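Local coordinates for lactate racemase (Thermoanaerobacterium thermosaccharolyticum, PDB 2YJG), which interconverts the D- and L-isomers of lactate with the help of a nickel pincer cofactor derived from nicotinic acid mononucleotide, at residues Q23-S28 with I412-D417; E40-R45 with S244-N249; I66-S71 with A97-L102; T146-G151 with I220-I225. One frame throughout, in Å; residues are numbered along the deposited sequence.

How the interactions relate
Interactions 1 and 3 are parallel strand pairs in two different six-stranded sheets. Their centres lie about 42 Å apart, on opposite sides of the chain's centre. Interaction 1 closes the longest loop, and the other three are nested inside it along the chain. Through it a strand from the N-terminal part completes the border of the C-terminal region's sheet, so the two ends of the chain meet in one sheet. Interactions 2 and 3 reach the same mixed sheet, with centres about 21 Å apart: 247-253 is an outermost strand, while 66-71 and 99-104 lie further in. Interaction 4 follows interaction 3 in sequence and fastens a surface turn to helix 219-230.

Interaction 1 of 4, residues Q23-S28 with I412-D417; sequences QGILRS and INVIPD
Arg27 and Pro416 meet at about a right angle. The proline CG lies over one face of the guanidinium, off toward its rim, with Arg27 NH1 3.4 Å from Pro416 CG. The arginine chain runs extended from CG to NE, and its CG also rests near the proline ring. Ile25 and Val414 instead lie side by side and point the same way, with Ile25 CG1 4.1 Å from Val414 CB. With chi1 at -62°, the isoleucine CG1 lies beside the backbone N and CG2 trans to it, which brings Ile25 CG2 4.0 Å from Pro416 CG. Strand 3-8 packs on this face through Ile4 and Ile6. Leu26 CD1 makes a looser contact with Ile415.

The backbones run parallel. Val414 N donates to Gly24 O at 2.9 Å, and Leu26 N donates to Val414 O at 2.7 Å. Gln23 N donates to Ile412 O at 2.8 Å. Beyond the strands, a water links Leu26 O to Asp417 N. Strand 22-25 is thereby added at the border of the parallel sheet, beside 412-415. The pairing rests mainly on main-chain bonds and apolar contacts, so it probably depends little on charge. Gly24 N, buried without a partner, is probably a small cost.

Interaction 2 of 4, residues E40-R45 with S244-N249; sequences EDIVKR and SHKIVN
Ile42 makes the broadest contact of the helix residues, pointing from helix 39-48 at residues 247-249. With chi1 at -73°, its CG2 methyl sits beside the carbonyl carbon and rests 3.6 Å from Asn249 C. The same methyl lies 3.9 Å from Ile247 CG2. The other branch ends in CD1, which sits 3.7 Å from Val248 O and close to Ile247 O. That second carbonyl takes a hydrogen bond from Lys246 NZ at 2.8 Å. An alanine in place of Ile42 would remove both branches and is likely to leave a gap over Ile247 and the Asn249 backbone.

Val43 comes next. Its CG2 touches Ile247 CD1 at 3.7 Å, the two side chains crossing at about a right angle. One turn on from Ile42, Arg45 bends at chi3 (63°) and brings NH2 3.1 Å from Asn249 OD1. The oxygen lies at the guanidinium edge, near its plane, and the amide is turned 50° from that plane.

The strand has a classic beta bulge here: Val248 and Asn249 both face Val240. Helix 39-48 packs on strand 247-253, outermost in the mixed sheet within this chain. Val43 and Ile247 both touch helix 79-91 and strand 233-241.

Interaction 3 of 4, residues I66-S71 with A97-L102; sequences IVIITS and ANVKIL
Ile66 and Val99 begin a run of four parallel pairs, which ends at Ile69 and Leu102. The two strands belong to a beta-alpha-beta unit, with helix 79-91 as the crossover. Five backbone bonds join them, from Ile66 N to Asn98 O (2.9 Å) through to Thr70 N to Leu102 O (2.9 Å). Between these, Lys100 O accepts Ile68 N at 2.8 Å.

On the face of Ile66, Ile68, Val99 and Ile101, Ile68 leans across Val99, its CD1 3.6 Å from Val99 CG1. The valine chi1 of -174° sets that methyl beside its own carbonyl carbon, where the isoleucine meets it. Ile66 CD1 also reaches Ala97 CB, at 4.0 Å. Helix 79-91 packs on this face through Leu87 and Ile90. On the other face Val67 CG1 lies 3.8 Å from Leu102 CB.

Strand 164-170 continues the sheet beyond 66-71 and strand 129-132 beyond 99-104. Asp72, which by similarity binds the nickel cofactor, lies just past the end of the first strand. Thr70 OG1 is hydrogen-bonded to Glu168. The threonine methyl, CG2, occupies the position between the backbone N and carbonyl carbon, and meets Ile101 CG2 at 3.9 Å.

Interaction 4 of 4, residues T146-G151 with I220-I225; sequences TLPSGG and IHRDMI
Arg222 stretches out from helix 220-225 over Pro148. Its CG stands anti to the backbone N (chi1 -179°) and the chain stays extended to NE. One guanidinium face therefore lies against the proline, with Pro148 CB 3.4 Å from Arg222 NE and toward the rim of the group.

Asp223 follows, and both its carboxylate oxygens grip Ser149. Ser149 OG donates to Asp223 OD2 in a very short bond of 2.5 Å. Ser149 N donates to Asp223 OD1 at 3.2 Å, on the syn lone pair, with a bent N-H...O angle of 143°. The donors sit in a type I beta turn from Leu147 to Gly150, between strands 141-146 and 152-156. Gly150 N closes it on Leu147 O at 2.7 Å. The positive phi of Gly150 suits a glycine. Cutting Asp223 back to an alanine would probably leave Ser149 OG and N without these acceptors, and the turn less firmly tied to the helix.

Leu147 and Asp223 cross at about a right angle. The leucine CD2 rests 3.3 Å from Asp223 O, while CB approaches Asp223 OD2. Further along the same helix, Tyr226 touches Leu147 and Pro148, and Phe204 of helix 202-206 packs on Ser149 and Asp223.

Interaction 1 of 4, residues Q23-S28 with I412-D417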
loop_
_atom_site.group_PDB
_atom_site.type_symbol
_atom_site.label_atom_id
_atom_site.label_comp_id
_atom_site.label_asym_id
_atom_site.label_seq_id
_atom_site.Cartn_x
_atom_site.Cartn_y
_atom_site.Cartn_z
ATOM N N GLN A 23 34.746 25.758 -28.220
ATOM C CA GLN A 23 33.935 26.852 -28.619
ATOM C C GLN A 23 33.382 27.432 -27.340
ATOM O O GLN A 23 33.777 28.541 -26.884
ATOM C CB GLN A 23 32.853 26.416 -29.626
ATOM C CG GLN A 23 32.096 27.560 -30.255
ATOM C CD GLN A 23 32.905 28.378 -31.210
ATOM O OE1 GLN A 23 33.384 27.879 -32.223
ATOM N NE2 GLN A 23 33.083 29.680 -30.885
ATOM N N GLY A 24 32.486 26.687 -26.721
ATOM C CA GLY A 24 31.850 27.092 -25.507
ATOM C C GLY A 24 31.539 25.830 -24.685
ATOM O O GLY A 24 31.460 24.722 -25.235
ATOM N N ILE A 25 31.353 26.022 -23.391
ATOM C CA ILE A 25 30.927 24.934 -22.490
ATOM C C ILE A 25 29.561 25.363 -22.056
ATOM O O ILE A 25 29.395 26.363 -21.342
ATOM C CB ILE A 25 31.860 24.715 -21.285
ATOM C CG1 ILE A 25 33.275 24.318 -21.719
ATOM C CG2 ILE A 25 31.274 23.675 -20.334
ATOM C CD1 ILE A 25 34.299 24.066 -20.483
ATOM N N LEU A 26 28.539 24.676 -22.541
ATOM C CA LEU A 26 27.170 25.207 -22.391
ATOM C C LEU A 26 26.461 24.452 -21.282
ATOM O O LEU A 26 26.197 23.267 -21.427
ATOM C CB LEU A 26 26.413 25.014 -23.680
ATOM C CG LEU A 26 27.131 25.513 -24.920
ATOM C CD1 LEU A 26 26.284 25.228 -26.139
ATOM C CD2 LEU A 26 27.368 27.086 -24.739
ATOM N N ARG A 27 26.157 25.168 -20.196
ATOM C CA ARG A 27 25.536 24.594 -19.031
ATOM C C ARG A 27 24.346 25.406 -18.658
ATOM O O ARG A 27 24.352 26.631 -18.731
ATOM C CB ARG A 27 26.450 24.610 -17.798
ATOM C CG ARG A 27 27.755 23.842 -17.924
ATOM C CD ARG A 27 28.536 23.998 -16.595
ATOM N NE ARG A 27 29.953 23.649 -16.706
ATOM C CZ ARG A 27 30.459 22.444 -16.449
ATOM N NH1 ARG A 27 29.668 21.441 -16.048
ATOM N NH2 ARG A 27 31.779 22.240 -16.574
ATOM N N SER A 28 23.347 24.677 -18.239
ATOM C CA SER A 28 22.205 25.199 -17.572
ATOM C C SER A 28 22.636 25.954 -16.306
ATOM O O SER A 28 23.653 25.609 -15.666
ATOM C CB SER A 28 21.336 24.005 -17.197
ATOM O OG SER A 28 20.415 24.317 -16.202
ATOM N N ILE A 412 34.969 22.860 -30.550
ATOM C CA ILE A 412 34.086 21.841 -30.049
ATOM C C ILE A 412 33.166 22.487 -29.085
ATOM O O ILE A 412 33.600 23.226 -28.172
ATOM C CB ILE A 412 34.865 20.753 -29.241
ATOM C CG1 ILE A 412 35.929 20.077 -30.088
ATOM C CG2 ILE A 412 33.926 19.676 -28.644
ATOM C CD1 ILE A 412 36.984 19.335 -29.233
ATOM N N ASN A 413 31.884 22.199 -29.229
ATOM C CA ASN A 413 30.930 22.614 -28.249
ATOM C C ASN A 413 30.843 21.541 -27.170
ATOM O O ASN A 413 30.643 20.389 -27.500
ATOM C CB ASN A 413 29.544 22.836 -28.888
ATOM C CG ASN A 413 29.329 24.240 -29.471
ATOM O OD1 ASN A 413 28.509 24.427 -30.397
ATOM N ND2 ASN A 413 29.980 25.227 -28.897
ATOM N N VAL A 414 30.909 21.903 -25.886
ATOM C CA VAL A 414 30.752 20.937 -24.770
ATOM C C VAL A 414 29.496 21.213 -24.013
ATOM O O VAL A 414 29.317 22.300 -23.465
ATOM C CB VAL A 414 31.975 20.969 -23.777
ATOM C CG1 VAL A 414 31.791 19.908 -22.640
ATOM C CG2 VAL A 414 33.290 20.711 -24.558
ATOM N N ILE A 415 28.584 20.243 -23.980
ATOM C CA ILE A 415 27.332 20.407 -23.289
ATOM C C ILE A 415 27.325 19.281 -22.253
ATOM O O ILE A 415 26.894 18.163 -22.571
ATOM C CB ILE A 415 26.138 20.201 -24.220
ATOM C CG1 ILE A 415 26.312 21.014 -25.534
ATOM C CG2 ILE A 415 24.840 20.545 -23.465
ATOM C CD1 ILE A 415 25.084 20.979 -26.484
ATOM N N PRO A 416 27.809 19.557 -21.030
ATOM C CA PRO A 416 28.054 18.411 -20.145
ATOM C C PRO A 416 26.823 17.576 -19.784
ATOM O O PRO A 416 26.946 16.361 -19.655
ATOM C CB PRO A 416 28.701 19.013 -18.892
ATOM C CG PRO A 416 29.034 20.505 -19.261
ATOM C CD PRO A 416 28.281 20.854 -20.487
ATOM N N ASP A 417 25.663 18.202 -19.657
ATOM C CA ASP A 417 24.404 17.496 -19.465
ATOM C C ASP A 417 23.388 17.834 -20.580
ATOM O O ASP A 417 22.717 18.885 -20.576
ATOM C CB ASP A 417 23.846 17.812 -18.109
ATOM C CG ASP A 417 22.540 17.033 -17.790
ATOM O OD1 ASP A 417 21.847 16.559 -18.725
ATOM O OD2 ASP A 417 22.218 16.908 -16.590
HETATM O O HOH W 1 24.949 21.084 -20.029
#

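Interaction 2 of 4, residues E40-R45 with S244-N249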
loop_
_atom_site.group_PDB
_atom_site.type_symbol
_atom_site.label_atom_id
_atom_site.label_comp_id
_atom_site.label_asym_id
_atom_site.label_seq_id
_atom_site.Cartn_x
_atom_site.Cartn_y
_atom_site.Cartn_z
ATOM N N GLU A 40 8.311 22.635 1.472
ATOM C CA GLU A 40 6.905 22.717 1.805
ATOM C C GLU A 40 6.412 24.160 1.642
ATOM O O GLU A 40 5.348 24.390 1.117
ATOM C CB GLU A 40 6.705 22.109 3.233
ATOM C CG GLU A 40 5.567 22.631 4.064
ATOM C CD GLU A 40 5.694 22.205 5.525
ATOM O OE1 GLU A 40 5.907 20.991 5.781
ATOM O OE2 GLU A 40 5.608 23.101 6.403
ATOM N N ASP A 41 7.204 25.140 2.122
ATOM C CA ASP A 41 6.862 26.523 1.990
ATOM C C ASP A 41 6.840 26.989 0.558
ATOM O O ASP A 41 6.106 27.893 0.214
ATOM C CB ASP A 41 7.806 27.407 2.839
ATOM C CG ASP A 41 7.451 27.351 4.340
ATOM O OD1 ASP A 41 6.357 26.918 4.670
ATOM O OD2 ASP A 41 8.295 27.669 5.183
ATOM N N ILE A 42 7.660 26.403 -0.302
ATOM C CA ILE A 42 7.621 26.818 -1.719
ATOM C C ILE A 42 6.284 26.404 -2.291
ATOM O O ILE A 42 5.633 27.171 -2.985
ATOM C CB ILE A 42 8.777 26.184 -2.504
ATOM C CG1 ILE A 42 10.085 26.853 -2.122
ATOM C CG2 ILE A 42 8.532 26.310 -3.972
ATOM C CD1 ILE A 42 11.238 26.203 -2.723
ATOM N N VAL A 43 5.873 25.169 -1.985
ATOM C CA VAL A 43 4.595 24.642 -2.419
ATOM C C VAL A 43 3.413 25.472 -1.887
ATOM O O VAL A 43 2.586 25.910 -2.660
ATOM C CB VAL A 43 4.422 23.131 -2.091
ATOM C CG1 VAL A 43 3.050 22.652 -2.537
ATOM C CG2 VAL A 43 5.529 22.336 -2.759
ATOM N N LYS A 44 3.363 25.745 -0.583
ATOM C CA LYS A 44 2.274 26.555 -0.025
ATOM C C LYS A 44 2.195 27.951 -0.655
ATOM O O LYS A 44 1.109 28.452 -0.942
ATOM C CB LYS A 44 2.421 26.703 1.485
ATOM C CG LYS A 44 2.106 25.488 2.328
ATOM C CD LYS A 44 0.611 25.448 2.669
ATOM C CE LYS A 44 0.099 26.683 3.459
ATOM N NZ LYS A 44 -1.263 27.331 3.008
ATOM N N ARG A 45 3.340 28.582 -0.874
ATOM C CA ARG A 45 3.364 29.881 -1.548
ATOM C C ARG A 45 2.635 29.811 -2.881
ATOM O O ARG A 45 1.813 30.673 -3.187
ATOM C CB ARG A 45 4.820 30.380 -1.754
ATOM C CG ARG A 45 4.972 31.761 -2.411
ATOM C CD ARG A 45 6.441 32.149 -2.694
ATOM N NE ARG A 45 7.073 31.244 -3.654
ATOM C CZ ARG A 45 8.312 31.353 -4.144
ATOM N NH1 ARG A 45 9.104 32.372 -3.807
ATOM N NH2 ARG A 45 8.754 30.429 -5.007
ATOM N N SER A 244 18.747 16.537 -7.455
ATOM C CA SER A 244 18.433 15.740 -6.263
ATOM C C SER A 244 16.961 15.420 -6.068
ATOM O O SER A 244 16.606 14.692 -5.136
ATOM C CB SER A 244 18.917 16.502 -5.024
ATOM O OG SER A 244 20.191 17.118 -5.262
ATOM N N HIS A 245 16.103 15.976 -6.928
ATOM C CA HIS A 245 14.643 15.897 -6.788
ATOM C C HIS A 245 14.092 16.787 -5.690
ATOM O O HIS A 245 12.940 16.654 -5.327
ATOM C CB HIS A 245 14.087 14.467 -6.614
ATOM C CG HIS A 245 14.401 13.530 -7.741
ATOM N ND1 HIS A 245 14.890 13.949 -8.962
ATOM C CD2 HIS A 245 14.270 12.181 -7.834
ATOM C CE1 HIS A 245 15.065 12.898 -9.749
ATOM N NE2 HIS A 245 14.692 11.816 -9.091
ATOM N N LYS A 246 14.888 17.734 -5.201
ATOM C CA LYS A 246 14.409 18.783 -4.297
ATOM C C LYS A 246 13.605 19.862 -5.032
ATOM O O LYS A 246 14.014 20.349 -6.106
ATOM C CB LYS A 246 15.613 19.427 -3.566
ATOM C CG LYS A 246 15.258 20.493 -2.570
ATOM C CD LYS A 246 16.312 21.642 -2.522
ATOM C CE LYS A 246 15.758 22.863 -1.702
ATOM N NZ LYS A 246 14.963 23.957 -2.413
ATOM N N ILE A 247 12.451 20.228 -4.466
ATOM C CA ILE A 247 11.618 21.294 -5.023
ATOM C C ILE A 247 12.348 22.595 -4.850
ATOM O O ILE A 247 12.773 22.888 -3.725
ATOM C CB ILE A 247 10.225 21.389 -4.328
ATOM C CG1 ILE A 247 9.427 20.114 -4.635
ATOM C CG2 ILE A 247 9.455 22.645 -4.766
ATOM C CD1 ILE A 247 8.144 19.935 -3.766
ATOM N N VAL A 248 12.515 23.337 -5.946
ATOM C CA VAL A 248 13.151 24.678 -5.966
ATOM C C VAL A 248 12.222 25.822 -6.374
ATOM O O VAL A 248 12.504 27.019 -6.131
ATOM C CB VAL A 248 14.444 24.680 -6.802
ATOM C CG1 VAL A 248 15.454 23.752 -6.204
ATOM C CG2 VAL A 248 14.153 24.311 -8.258
ATOM N N ASN A 249 11.092 25.486 -6.972
ATOM C CA ASN A 249 10.026 26.414 -7.272
ATOM C C ASN A 249 8.739 25.598 -7.510
ATOM O O ASN A 249 8.768 24.379 -7.707
ATOM C CB ASN A 249 10.359 27.258 -8.518
ATOM C CG ASN A 249 9.768 28.694 -8.495
ATOM O OD1 ASN A 249 8.806 29.030 -7.789
ATOM N ND2 ASN A 249 10.345 29.533 -9.321
#

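Interaction 3 of 4, residues I66-S71 with A97-L102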
loop_
_atom_site.group_PDB
_atom_site.type_symbol
_atom_site.label_atom_id
_atom_site.label_comp_id
_atom_site.label_asym_id
_atom_site.label_seq_id
_atom_site.Cartn_x
_atom_site.Cartn_y
_atom_site.Cartn_z
ATOM N N ILE A 66 -13.993 14.904 -6.009
ATOM C CA ILE A 66 -12.741 15.496 -6.498
ATOM C C ILE A 66 -11.723 14.443 -6.925
ATOM O O ILE A 66 -11.598 13.401 -6.300
ATOM C CB ILE A 66 -12.144 16.401 -5.427
ATOM C CG1 ILE A 66 -13.213 17.403 -4.987
ATOM C CG2 ILE A 66 -10.896 17.123 -5.932
ATOM C CD1 ILE A 66 -12.809 18.291 -3.868
ATOM N N VAL A 67 -11.038 14.705 -8.042
ATOM C CA VAL A 67 -10.009 13.796 -8.535
ATOM C C VAL A 67 -8.734 14.645 -8.651
ATOM O O VAL A 67 -8.775 15.735 -9.211
ATOM C CB VAL A 67 -10.378 13.127 -9.895
ATOM C CG1 VAL A 67 -9.157 12.360 -10.504
ATOM C CG2 VAL A 67 -11.676 12.203 -9.729
ATOM N N ILE A 68 -7.653 14.173 -8.043
ATOM C CA ILE A 68 -6.321 14.735 -8.293
ATOM C C ILE A 68 -5.530 13.749 -9.147
ATOM O O ILE A 68 -5.323 12.594 -8.711
ATOM C CB ILE A 68 -5.510 14.861 -7.050
ATOM C CG1 ILE A 68 -6.240 15.698 -5.977
ATOM C CG2 ILE A 68 -4.119 15.491 -7.335
ATOM C CD1 ILE A 68 -5.555 15.643 -4.589
ATOM N N ILE A 69 -5.026 14.220 -10.289
ATOM C CA ILE A 69 -4.192 13.381 -11.141
ATOM C C ILE A 69 -2.760 13.574 -10.665
ATOM O O ILE A 69 -2.322 14.724 -10.435
ATOM C CB ILE A 69 -4.271 13.724 -12.620
ATOM C CG1 ILE A 69 -5.714 13.566 -13.157
ATOM C CG2 ILE A 69 -3.365 12.760 -13.396
ATOM C CD1 ILE A 69 -5.941 14.092 -14.605
ATOM N N THR A 70 -2.053 12.458 -10.454
ATOM C CA THR A 70 -0.668 12.483 -10.072
ATOM C C THR A 70 0.136 11.644 -11.041
ATOM O O THR A 70 -0.419 10.793 -11.766
ATOM C CB THR A 70 -0.479 11.970 -8.634
ATOM O OG1 THR A 70 0.826 12.346 -8.134
ATOM C CG2 THR A 70 -0.602 10.471 -8.568
ATOM N N SER A 71 1.446 11.871 -11.051
ATOM C CA SER A 71 2.349 11.117 -11.880
ATOM C C SER A 71 2.691 9.718 -11.344
ATOM O O SER A 71 2.518 9.382 -10.184
ATOM C CB SER A 71 3.628 11.898 -12.150
ATOM O OG SER A 71 3.366 13.059 -12.936
ATOM N N ALA A 97 -14.715 16.277 1.872
ATOM C CA ALA A 97 -14.542 16.017 0.448
ATOM C C ALA A 97 -14.103 14.607 0.159
ATOM O O ALA A 97 -13.235 14.045 0.831
ATOM C CB ALA A 97 -13.525 16.998 -0.185
ATOM N N ASN A 98 -14.750 14.031 -0.836
ATOM C CA ASN A 98 -14.245 12.836 -1.432
ATOM C C ASN A 98 -13.165 13.221 -2.408
ATOM O O ASN A 98 -13.406 14.011 -3.351
ATOM C CB ASN A 98 -15.323 12.088 -2.160
ATOM C CG ASN A 98 -16.392 11.640 -1.260
ATOM O OD1 ASN A 98 -17.548 12.057 -1.409
ATOM N ND2 ASN A 98 -16.022 10.850 -0.253
ATOM N N VAL A 99 -12.007 12.617 -2.230
ATOM C CA VAL A 99 -10.859 12.931 -3.077
ATOM C C VAL A 99 -10.223 11.641 -3.547
ATOM O O VAL A 99 -9.728 10.876 -2.731
ATOM C CB VAL A 99 -9.812 13.767 -2.381
ATOM C CG1 VAL A 99 -8.656 14.195 -3.398
ATOM C CG2 VAL A 99 -10.392 14.965 -1.825
ATOM N N LYS A 100 -10.233 11.411 -4.852
ATOM C CA LYS A 100 -9.584 10.280 -5.480
ATOM C C LYS A 100 -8.279 10.709 -6.132
ATOM O O LYS A 100 -8.227 11.734 -6.782
ATOM C CB LYS A 100 -10.496 9.624 -6.518
ATOM C CG LYS A 100 -11.433 8.637 -5.857
ATOM C CD LYS A 100 -12.254 7.856 -6.770
ATOM C CE LYS A 100 -13.494 7.363 -5.999
ATOM N NZ LYS A 100 -14.080 6.277 -6.763
ATOM N N ILE A 101 -7.229 9.926 -5.963
ATOM C CA ILE A 101 -5.950 10.268 -6.537
ATOM C C ILE A 101 -5.757 9.278 -7.660
ATOM O O ILE A 101 -5.607 8.100 -7.418
ATOM C CB ILE A 101 -4.842 10.241 -5.456
ATOM C CG1 ILE A 101 -5.174 11.265 -4.356
ATOM C CG2 ILE A 101 -3.512 10.617 -6.016
ATOM C CD1 ILE A 101 -4.386 11.084 -3.074
ATOM N N LEU A 102 -5.730 9.782 -8.872
ATOM C CA LEU A 102 -5.663 8.969 -10.089
ATOM C C LEU A 102 -4.247 9.053 -10.609
ATOM O O LEU A 102 -3.794 10.144 -10.940
ATOM C CB LEU A 102 -6.600 9.575 -11.137
ATOM C CG LEU A 102 -6.694 8.890 -12.517
ATOM C CD1 LEU A 102 -6.898 7.324 -12.445
ATOM C CD2 LEU A 102 -7.722 9.582 -13.336
#

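Interaction 4 of 4, residues T146-G151 with I220-I225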
loop_
_atom_site.group_PDB
_atom_site.type_symbol
_atom_site.label_atom_id
_atom_site.label_comp_id
_atom_site.label_asym_id
_atom_site.label_seq_id
_atom_site.Cartn_x
_atom_site.Cartn_y
_atom_site.Cartn_z
ATOM N N THR A 146 -13.333 15.622 -30.002
ATOM C CA THR A 146 -12.385 15.481 -31.111
ATOM C C THR A 146 -11.374 16.639 -31.156
ATOM O O THR A 146 -11.692 17.806 -31.021
ATOM C CB THR A 146 -13.096 15.443 -32.427
ATOM O OG1 THR A 146 -13.679 16.726 -32.639
ATOM C CG2 THR A 146 -14.154 14.332 -32.444
ATOM N N LEU A 147 -10.125 16.288 -31.416
ATOM C CA LEU A 147 -9.018 17.192 -31.165
ATOM C C LEU A 147 -8.845 18.092 -32.391
ATOM O O LEU A 147 -9.344 17.740 -33.487
ATOM C CB LEU A 147 -7.759 16.363 -30.926
ATOM C CG LEU A 147 -7.711 15.471 -29.675
ATOM C CD1 LEU A 147 -6.797 14.281 -29.803
ATOM C CD2 LEU A 147 -7.291 16.328 -28.420
ATOM N N PRO A 148 -8.107 19.211 -32.236
ATOM C CA PRO A 148 -7.754 20.055 -33.380
ATOM C C PRO A 148 -7.200 19.317 -34.600
ATOM O O PRO A 148 -7.500 19.712 -35.738
ATOM C CB PRO A 148 -6.711 21.009 -32.796
ATOM C CG PRO A 148 -7.071 21.144 -31.394
ATOM C CD PRO A 148 -7.681 19.829 -30.974
ATOM N N SER A 149 -6.423 18.260 -34.380
ATOM C CA SER A 149 -5.884 17.449 -35.456
ATOM C C SER A 149 -6.929 16.575 -36.134
ATOM O O SER A 149 -6.646 15.939 -37.143
ATOM C CB SER A 149 -4.821 16.522 -34.908
ATOM O OG SER A 149 -5.368 15.731 -33.861
ATOM N N GLY A 150 -8.112 16.494 -35.547
ATOM C CA GLY A 150 -9.167 15.606 -36.039
ATOM C C GLY A 150 -9.323 14.290 -35.277
ATOM O O GLY A 150 -10.339 13.628 -35.417
ATOM N N GLY A 151 -8.334 13.901 -34.469
ATOM C CA GLY A 151 -8.431 12.651 -33.699
ATOM C C GLY A 151 -9.449 12.622 -32.554
ATOM O O GLY A 151 -9.693 13.629 -31.865
ATOM N N ILE A 220 1.755 18.806 -31.193
ATOM C CA ILE A 220 1.603 17.808 -30.129
ATOM C C ILE A 220 1.002 18.513 -28.932
ATOM O O ILE A 220 -0.025 18.115 -28.365
ATOM C CB ILE A 220 2.978 17.138 -29.716
ATOM C CG1 ILE A 220 3.532 16.396 -30.906
ATOM C CG2 ILE A 220 2.722 16.166 -28.572
ATOM C CD1 ILE A 220 4.988 15.960 -30.913
ATOM N N HIS A 221 1.624 19.624 -28.602
ATOM C CA HIS A 221 1.201 20.497 -27.511
ATOM C C HIS A 221 -0.182 21.068 -27.751
ATOM O O HIS A 221 -1.045 21.105 -26.850
ATOM C CB HIS A 221 2.215 21.603 -27.337
ATOM C CG HIS A 221 1.846 22.593 -26.285
ATOM N ND1 HIS A 221 1.746 22.261 -24.950
ATOM C CD2 HIS A 221 1.529 23.897 -26.384
ATOM C CE1 HIS A 221 1.411 23.341 -24.274
ATOM N NE2 HIS A 221 1.275 24.349 -25.120
ATOM N N ARG A 222 -0.469 21.449 -28.985
ATOM C CA ARG A 222 -1.822 21.939 -29.308
ATOM C C ARG A 222 -2.926 20.919 -29.004
ATOM O O ARG A 222 -3.963 21.276 -28.434
ATOM C CB ARG A 222 -1.865 22.343 -30.812
ATOM C CG ARG A 222 -3.217 22.902 -31.250
ATOM C CD ARG A 222 -3.308 23.251 -32.783
ATOM N NE ARG A 222 -4.666 23.716 -33.151
ATOM C CZ ARG A 222 -5.158 23.797 -34.404
ATOM N NH1 ARG A 222 -4.445 23.415 -35.468
ATOM N NH2 ARG A 222 -6.392 24.257 -34.601
ATOM N N ASP A 223 -2.739 19.664 -29.416
ATOM C CA ASP A 223 -3.699 18.590 -29.070
ATOM C C ASP A 223 -3.807 18.375 -27.566
ATOM O O ASP A 223 -4.923 18.165 -27.068
ATOM C CB ASP A 223 -3.391 17.269 -29.832
ATOM C CG ASP A 223 -4.090 17.212 -31.224
ATOM O OD1 ASP A 223 -4.588 18.279 -31.729
ATOM O OD2 ASP A 223 -4.145 16.118 -31.763
ATOM N N MET A 224 -2.672 18.444 -26.836
ATOM C CA MET A 224 -2.676 18.239 -25.401
ATOM C C MET A 224 -3.456 19.319 -24.677
ATOM O O MET A 224 -4.186 19.046 -23.716
ATOM C CB MET A 224 -1.226 18.204 -24.890
ATOM C CG MET A 224 -0.357 17.041 -25.424
ATOM S SD MET A 224 1.357 17.304 -24.841
ATOM C CE MET A 224 2.156 15.678 -25.234
ATOM N N ILE A 225 -3.275 20.550 -25.128
ATOM C CA ILE A 225 -3.901 21.732 -24.539
ATOM C C ILE A 225 -5.415 21.604 -24.706
ATOM O O ILE A 225 -6.190 21.829 -23.755
ATOM C CB ILE A 225 -3.331 22.993 -25.172
ATOM C CG1 ILE A 225 -1.939 23.272 -24.578
ATOM C CG2 ILE A 225 -4.296 24.179 -25.032
ATOM C CD1 ILE A 225 -1.939 23.549 -23.122
#